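Local coordinates for homocysteine S-methyltransferase (Escherichia coli, PDB 5DMM), which catalyses zinc-dependent methyl transfer from S-methylmethionine, or less efficiently S-adenosylmethionine, to homocysteine, yielding methionine, at residues S95-L98 / A99-R103. Numbering follows the deposited sequence.
Sequences SVEL and ARKAR
V96 and R100, E97 and K101, and L98 and A102 are joined in turn by i to i+4 backbone hydrogen bonds, so residues 95-98 and 99-103 form one unbroken run of alpha-helix. R100 N donates to V96 O at 2.9 Å, with an N-H...O angle of 158°. K101 N reaches E97 O at 2.8 Å. A102 N donates to L98 O at 3.1 Å. The same spacing leads on to R103, whose N bonds to A99 O.

Both segments belong to helix 85-109, which follows strand 65-67 and precedes strand 117-122 in the TIM barrel of this homocysteine-binding family. It is one of the helices outside the parallel strands. A99, R100 and R103 touch V118 of strand 117-122, and the NH1 of R103 forms a salt bridge with D163 and a hydrogen bond with L116 O. Elsewhere L98 meets P48, while A99 and A102 meet H55, so helix 48-61 packs beside this one.

The side chains of E97 and K101 run side by side in the same direction. E97 is extended, with CG anti to the backbone N (chi1 -178°). K101 bends at chi2 and again at chi4, which brings NZ back to E97 OE2. The salt bridge between K101 NZ and E97 OE2 is long, at 3.4 Å, and its hydrogen bond is weak. Nearer the backbone, K101 CG sits 3.1 Å from E97 O.

V96 and R100 meet through carbon atoms. V96 CG1 touches R100 CD at 3.8 Å, and the two side chains run at a slant to each other. R100 CG also lies 3.2 Å from V96 O. Farther out, R100 NH1 makes a weak hydrogen bond to A160 O.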
loop_
_atom_site.group_PDB
_atom_site.type_symbol
_atom_site.label_atom_id
_atom_site.label_comp_id
_atom_site.label_asym_id
_atom_site.label_seq_id
_atom_site.Cartn_x
_atom_site.Cartn_y
_atom_site.Cartn_z
ATOM N N SER A 95 6.945 -0.336 -12.349
ATOM C CA SER A 95 6.683 0.433 -11.131
ATOM C C SER A 95 7.571 -0.064 -9.991
ATOM O O SER A 95 7.999 0.729 -9.145
ATOM C CB SER A 95 5.194 0.372 -10.736
ATOM O OG SER A 95 4.844 -0.851 -10.099
ATOM N N VAL A 96 7.854 -1.368 -9.988
ATOM C CA VAL A 96 8.742 -1.990 -9.007
ATOM C C VAL A 96 10.187 -1.656 -9.322
ATOM O O VAL A 96 10.965 -1.332 -8.438
ATOM C CB VAL A 96 8.593 -3.522 -8.974
ATOM C CG1 VAL A 96 9.481 -4.130 -7.858
ATOM C CG2 VAL A 96 7.140 -3.906 -8.750
ATOM N N GLU A 97 10.537 -1.737 -10.599
ATOM C CA GLU A 97 11.891 -1.445 -11.037
ATOM C C GLU A 97 12.314 -0.027 -10.633
ATOM O O GLU A 97 13.431 0.179 -10.171
ATOM C CB GLU A 97 11.994 -1.628 -12.557
ATOM C CG GLU A 97 13.370 -1.409 -13.142
ATOM C CD GLU A 97 13.342 -1.423 -14.670
ATOM O OE1 GLU A 97 12.592 -2.244 -15.251
ATOM O OE2 GLU A 97 14.048 -0.596 -15.293
ATOM N N LEU A 98 11.413 0.939 -10.795
ATOM C CA LEU A 98 11.748 2.334 -10.494
ATOM C C LEU A 98 11.954 2.534 -9.001
ATOM O O LEU A 98 12.815 3.311 -8.592
ATOM C CB LEU A 98 10.664 3.283 -10.999
ATOM C CG LEU A 98 10.529 3.372 -12.520
ATOM C CD1 LEU A 98 9.241 4.092 -12.887
ATOM C CD2 LEU A 98 11.744 4.119 -13.094
ATOM N N ALA A 99 11.182 1.827 -8.181
ATOM C CA ALA A 99 11.385 1.930 -6.738
ATOM C C ALA A 99 12.696 1.251 -6.341
ATOM O O ALA A 99 13.414 1.728 -5.453
ATOM C CB ALA A 99 10.195 1.311 -5.964
ATOM N N ARG A 100 13.009 0.131 -6.988
ATOM C CA ARG A 100 14.254 -0.568 -6.691
ATOM C C ARG A 100 15.452 0.286 -7.121
ATOM O O ARG A 100 16.481 0.306 -6.441
ATOM C CB ARG A 100 14.285 -1.938 -7.380
ATOM C CG ARG A 100 13.220 -2.915 -6.865
ATOM C CD ARG A 100 13.294 -4.231 -7.618
ATOM N NE ARG A 100 14.592 -4.857 -7.404
ATOM C CZ ARG A 100 15.120 -5.803 -8.172
ATOM N NH1 ARG A 100 14.466 -6.249 -9.238
ATOM N NH2 ARG A 100 16.312 -6.302 -7.870
ATOM N N LYS A 101 15.308 0.991 -8.243
ATOM C CA LYS A 101 16.362 1.893 -8.712
ATOM C C LYS A 101 16.586 3.033 -7.727
ATOM O O LYS A 101 17.724 3.417 -7.481
ATOM C CB LYS A 101 16.029 2.469 -10.093
ATOM C CG LYS A 101 16.028 1.452 -11.237
ATOM C CD LYS A 101 17.425 1.017 -11.629
ATOM C CE LYS A 101 17.407 0.187 -12.912
ATOM N NZ LYS A 101 16.805 0.926 -14.063
ATOM N N ALA A 102 15.502 3.572 -7.165
ATOM C CA ALA A 102 15.618 4.625 -6.157
ATOM C C ALA A 102 16.306 4.116 -4.883
ATOM O O ALA A 102 17.068 4.847 -4.243
ATOM C CB ALA A 102 14.248 5.201 -5.820
ATOM N N ARG A 103 16.034 2.864 -4.523
ATOM C CA ARG A 103 16.684 2.235 -3.379
ATOM C C ARG A 103 18.185 2.059 -3.620
ATOM O O ARG A 103 18.999 2.294 -2.720
ATOM C CB ARG A 103 16.043 0.883 -3.070
ATOM C CG ARG A 103 16.720 0.141 -1.916
ATOM C CD ARG A 103 15.929 -1.103 -1.503
ATOM N NE ARG A 103 15.839 -2.080 -2.585
ATOM C CZ ARG A 103 15.066 -3.162 -2.549
ATOM N NH1 ARG A 103 14.310 -3.403 -1.482
ATOM N NH2 ARG A 103 15.043 -3.994 -3.583
#